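PmoF1 (Methylocystis sp. ATCC 49242, PDB 6P1E) binds copper through its PCuAC domain, which forms a dimer, and probably serves as a copper chaperone in a methane-oxidizing bacterium. Local coordinates at residues B[93-105]-B[110-122]. Residues are numbered along the deposited sequence; the frame is centred on the assembly and turned at random.
Sequences KHLEVGWGLEMTL and AGEVVIDAAIDAP
Trp99 meets Ile119 through its CB, 4.1 Å from CD1, while the indole extends beyond this contact, with Glu96 CB over one of its faces, 3.6 Å above the plane and toward the rim. A type I turn from Glu96 to Trp99, closed by a 2.9 Å bond from Trp99 N to Glu96 O, precedes the beta hairpin of strands 100-107 and 111-120. Ile119, near the end of strand 111-120, suits its place because its long apolar arm reaches the loop before strand 100-107: its CD1 also meets Leu95 CD2 (3.7 Å), the two side chains crossing at about a right angle. Beyond it, three antiparallel hydrogen-bonded pairs, Leu101–Ala117, Met103–Ile115 and Leu105–Val113, contribute six backbone bonds. Their side chains share one face. Ile115 holds CG1 between its backbone N and carbonyl carbon (chi1 65°), 4.0 Å from Met103 CB, which carries CD1 to 3.9 Å from Leu105 CD1, and small Ala117 accommodates Met103 SD, 3.8 Å from its CB. Shortening Ile115 to an alanine removes CG1 and CD1, which would probably open a gap beside Leu105 and strip Met103 CB of an apolar neighbour. The other face carries Glu102, Thr104, Val114 and Asp116 and is more polar and largely open to solvent. Strand 41-47 pairs antiparallel with 100-107, strand 10-18 runs parallel to 111-120, and Pro15 and Tyr5 cover Ile115.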
loop_
_atom_site.group_PDB
_atom_site.type_symbol
_atom_site.label_atom_id
_atom_site.label_comp_id
_atom_site.label_asym_id
_atom_site.label_seq_id
_atom_site.Cartn_x
_atom_site.Cartn_y
_atom_site.Cartn_z
ATOM N N LYS B 93 -22.089 0.249 9.567
ATOM C CA LYS B 93 -22.740 -0.295 8.377
ATOM C C LYS B 93 -21.797 -1.115 7.511
ATOM O O LYS B 93 -20.578 -1.044 7.656
ATOM C CB LYS B 93 -23.316 0.825 7.516
ATOM C CG LYS B 93 -24.718 1.253 7.834
ATOM C CD LYS B 93 -25.013 2.491 7.030
ATOM C CE LYS B 93 -26.429 2.946 7.183
ATOM N NZ LYS B 93 -26.714 3.863 6.070
ATOM N N HIS B 94 -22.385 -1.899 6.613
ATOM C CA HIS B 94 -21.617 -2.718 5.685
ATOM C C HIS B 94 -20.842 -1.851 4.697
ATOM O O HIS B 94 -21.412 -0.958 4.067
ATOM C CB HIS B 94 -22.544 -3.668 4.928
ATOM C CG HIS B 94 -21.819 -4.644 4.058
ATOM N ND1 HIS B 94 -21.571 -4.411 2.723
ATOM C CD2 HIS B 94 -21.279 -5.854 4.335
ATOM C CE1 HIS B 94 -20.914 -5.438 2.213
ATOM N NE2 HIS B 94 -20.725 -6.327 3.171
ATOM N N LEU B 95 -19.544 -2.114 4.562
ATOM C CA LEU B 95 -18.708 -1.355 3.639
ATOM C C LEU B 95 -18.800 -1.825 2.188
ATOM O O LEU B 95 -18.699 -3.019 1.901
ATOM C CB LEU B 95 -17.249 -1.420 4.096
ATOM C CG LEU B 95 -16.825 -0.492 5.236
ATOM C CD1 LEU B 95 -15.377 -0.695 5.598
ATOM C CD2 LEU B 95 -17.022 0.935 4.830
ATOM N N GLU B 96 -18.998 -0.867 1.286
ATOM C CA GLU B 96 -18.899 -1.083 -0.159
ATOM C C GLU B 96 -17.716 -0.318 -0.762
ATOM O O GLU B 96 -17.467 0.833 -0.407
ATOM C CB GLU B 96 -20.205 -0.721 -0.863
ATOM C CG GLU B 96 -21.263 -1.810 -0.717
ATOM C CD GLU B 96 -22.558 -1.490 -1.436
ATOM O OE1 GLU B 96 -23.126 -0.404 -1.199
ATOM O OE2 GLU B 96 -23.008 -2.331 -2.242
ATOM N N VAL B 97 -16.989 -0.976 -1.661
ATOM C CA VAL B 97 -15.711 -0.490 -2.181
ATOM C C VAL B 97 -15.778 0.913 -2.776
ATOM O O VAL B 97 -14.891 1.733 -2.537
ATOM C CB VAL B 97 -15.181 -1.455 -3.263
ATOM C CG1 VAL B 97 -14.077 -0.815 -4.111
ATOM C CG2 VAL B 97 -14.681 -2.707 -2.617
ATOM N N GLY B 98 -16.817 1.182 -3.559
ATOM C CA GLY B 98 -16.942 2.454 -4.246
ATOM C C GLY B 98 -17.025 3.603 -3.262
ATOM O O GLY B 98 -16.782 4.758 -3.613
ATOM N N TRP B 99 -17.365 3.280 -2.019
ATOM C CA TRP B 99 -17.491 4.288 -0.985
ATOM C C TRP B 99 -16.078 4.623 -0.548
ATOM O O TRP B 99 -15.164 3.821 -0.735
ATOM C CB TRP B 99 -18.282 3.777 0.221
ATOM C CG TRP B 99 -19.657 3.271 -0.066
ATOM C CD1 TRP B 99 -20.287 3.227 -1.275
ATOM C CD2 TRP B 99 -20.571 2.714 0.884
ATOM N NE1 TRP B 99 -21.541 2.680 -1.135
ATOM C CE2 TRP B 99 -21.740 2.360 0.183
ATOM C CE3 TRP B 99 -20.515 2.484 2.263
ATOM C CZ2 TRP B 99 -22.844 1.785 0.813
ATOM C CZ3 TRP B 99 -21.613 1.918 2.887
ATOM C CH2 TRP B 99 -22.760 1.574 2.162
ATOM N N GLY B 100 -15.888 5.808 0.011
ATOM C CA GLY B 100 -14.614 6.161 0.601
ATOM C C GLY B 100 -14.897 6.194 2.085
ATOM O O GLY B 100 -16.049 6.031 2.487
ATOM N N LEU B 101 -13.870 6.389 2.902
ATOM C CA LEU B 101 -14.085 6.490 4.336
ATOM C C LEU B 101 -13.357 7.718 4.841
ATOM O O LEU B 101 -12.132 7.799 4.771
ATOM C CB LEU B 101 -13.602 5.238 5.071
ATOM C CG LEU B 101 -13.854 5.278 6.582
ATOM C CD1 LEU B 101 -15.344 5.150 6.872
ATOM C CD2 LEU B 101 -13.073 4.198 7.313
ATOM N N GLU B 102 -14.122 8.671 5.358
ATOM C CA GLU B 102 -13.541 9.874 5.923
ATOM C C GLU B 102 -12.975 9.561 7.295
ATOM O O GLU B 102 -13.634 8.930 8.123
ATOM C CB GLU B 102 -14.577 10.993 6.019
ATOM C CG GLU B 102 -14.019 12.290 6.579
ATOM C CD GLU B 102 -14.997 13.442 6.463
ATOM O OE1 GLU B 102 -15.949 13.499 7.271
ATOM O OE2 GLU B 102 -14.815 14.292 5.565
ATOM N N MET B 103 -11.746 10.007 7.524
ATOM C CA MET B 103 -11.067 9.792 8.790
ATOM C C MET B 103 -10.275 11.040 9.126
ATOM O O MET B 103 -9.910 11.807 8.234
ATOM C CB MET B 103 -10.124 8.585 8.719
ATOM C CG MET B 103 -10.740 7.310 8.167
ATOM S SD MET B 103 -9.494 6.051 7.813
ATOM C CE MET B 103 -8.749 5.825 9.424
ATOM N N THR B 104 -9.994 11.228 10.409
ATOM C CA THR B 104 -9.102 12.289 10.841
ATOM C C THR B 104 -7.910 11.654 11.529
ATOM O O THR B 104 -8.060 10.931 12.514
ATOM C CB THR B 104 -9.797 13.276 11.802
ATOM O OG1 THR B 104 -10.967 13.819 11.179
ATOM C CG2 THR B 104 -8.853 14.411 12.180
ATOM N N LEU B 105 -6.724 11.920 10.996
ATOM C CA LEU B 105 -5.492 11.470 11.620
ATOM C C LEU B 105 -4.980 12.584 12.514
ATOM O O LEU B 105 -4.976 13.748 12.118
ATOM C CB LEU B 105 -4.441 11.091 10.573
ATOM C CG LEU B 105 -4.880 10.106 9.487
ATOM C CD1 LEU B 105 -3.733 9.842 8.521
ATOM C CD2 LEU B 105 -5.393 8.808 10.089
ATOM N N ALA B 110 2.187 17.821 14.228
ATOM C CA ALA B 110 1.656 18.390 12.990
ATOM C C ALA B 110 0.164 18.715 13.069
ATOM O O ALA B 110 -0.355 19.475 12.253
ATOM C CB ALA B 110 1.915 17.437 11.831
ATOM N N GLY B 111 -0.518 18.148 14.058
ATOM C CA GLY B 111 -1.937 18.386 14.248
ATOM C C GLY B 111 -2.802 17.430 13.449
ATOM O O GLY B 111 -2.372 16.325 13.116
ATOM N N GLU B 112 -4.023 17.861 13.147
ATOM C CA GLU B 112 -5.022 16.994 12.529
ATOM C C GLU B 112 -5.095 17.174 11.011
ATOM O O GLU B 112 -4.889 18.273 10.494
ATOM C CB GLU B 112 -6.395 17.259 13.154
ATOM C CG GLU B 112 -6.412 17.085 14.667
ATOM C CD GLU B 112 -7.808 17.128 15.257
ATOM O OE1 GLU B 112 -8.742 17.541 14.545
ATOM O OE2 GLU B 112 -7.971 16.753 16.438
ATOM N N VAL B 113 -5.375 16.081 10.307
ATOM C CA VAL B 113 -5.629 16.134 8.873
ATOM C C VAL B 113 -6.787 15.198 8.538
ATOM O O VAL B 113 -6.823 14.053 8.987
ATOM C CB VAL B 113 -4.369 15.773 8.043
ATOM C CG1 VAL B 113 -3.859 14.373 8.374
ATOM C CG2 VAL B 113 -4.656 15.908 6.546
ATOM N N VAL B 114 -7.756 15.705 7.782
ATOM C CA VAL B 114 -8.878 14.889 7.337
ATOM C C VAL B 114 -8.521 14.231 6.014
ATOM O O VAL B 114 -8.045 14.892 5.087
ATOM C CB VAL B 114 -10.164 15.718 7.178
ATOM C CG1 VAL B 114 -11.305 14.856 6.646
ATOM C CG2 VAL B 114 -10.553 16.350 8.505
ATOM N N ILE B 115 -8.765 12.928 5.931
ATOM C CA ILE B 115 -8.438 12.159 4.743
ATOM C C ILE B 115 -9.648 11.372 4.275
ATOM O O ILE B 115 -10.609 11.190 5.022
ATOM C CB ILE B 115 -7.270 11.182 5.000
ATOM C CG1 ILE B 115 -7.667 10.115 6.028
ATOM C CG2 ILE B 115 -6.041 11.949 5.473
ATOM C CD1 ILE B 115 -6.663 8.994 6.167
ATOM N N ASP B 116 -9.586 10.912 3.033
ATOM C CA ASP B 116 -10.578 9.999 2.494
ATOM C C ASP B 116 -9.853 8.715 2.125
ATOM O O ASP B 116 -9.074 8.683 1.173
ATOM C CB ASP B 116 -11.285 10.612 1.284
ATOM C CG ASP B 116 -12.389 9.726 0.740
ATOM O OD1 ASP B 116 -12.984 8.963 1.529
ATOM O OD2 ASP B 116 -12.670 9.800 -0.475
ATOM N N ALA B 117 -10.090 7.664 2.902
ATOM C CA ALA B 117 -9.404 6.399 2.695
ATOM C C ALA B 117 -10.149 5.564 1.669
ATOM O O ALA B 117 -11.372 5.456 1.704
ATOM C CB ALA B 117 -9.272 5.642 4.004
ATOM N N ALA B 118 -9.402 4.985 0.743
ATOM C CA ALA B 118 -10.000 4.142 -0.274
ATOM C C ALA B 118 -10.236 2.736 0.300
ATOM O O ALA B 118 -9.485 2.281 1.161
ATOM C CB ALA B 118 -9.123 4.122 -1.487
ATOM N N ILE B 119 -11.286 2.060 -0.161
ATOM C CA ILE B 119 -11.706 0.800 0.454
ATOM C C ILE B 119 -11.447 -0.446 -0.397
ATOM O O ILE B 119 -11.900 -0.541 -1.535
ATOM C CB ILE B 119 -13.208 0.857 0.807
ATOM C CG1 ILE B 119 -13.459 1.996 1.799
ATOM C CG2 ILE B 119 -13.688 -0.474 1.391
ATOM C CD1 ILE B 119 -14.914 2.264 2.078
ATOM N N ASP B 120 -10.687 -1.379 0.177
ATOM C CA ASP B 120 -10.475 -2.718 -0.380
ATOM C C ASP B 120 -11.430 -3.718 0.290
ATOM O O ASP B 120 -11.275 -3.987 1.479
ATOM C CB ASP B 120 -9.027 -3.167 -0.155
ATOM C CG ASP B 120 -8.627 -4.339 -1.033
ATOM O OD1 ASP B 120 -9.179 -4.478 -2.145
ATOM O OD2 ASP B 120 -7.744 -5.117 -0.612
ATOM N N ALA B 121 -12.399 -4.270 -0.442
ATOM C CA ALA B 121 -13.346 -5.236 0.142
ATOM C C ALA B 121 -13.308 -6.718 -0.313
ATOM O O ALA B 121 -13.697 -7.571 0.482
ATOM C CB ALA B 121 -14.751 -4.724 -0.070
ATOM N N PRO B 122 -12.878 -7.037 -1.560
ATOM C CA PRO B 122 -13.016 -8.399 -2.117
ATOM C C PRO B 122 -13.102 -9.578 -1.138
ATOM O O PRO B 122 -14.037 -10.372 -1.260
ATOM C CB PRO B 122 -11.743 -8.545 -2.966
ATOM C CG PRO B 122 -11.204 -7.148 -3.145
ATOM C CD PRO B 122 -12.172 -6.192 -2.537
#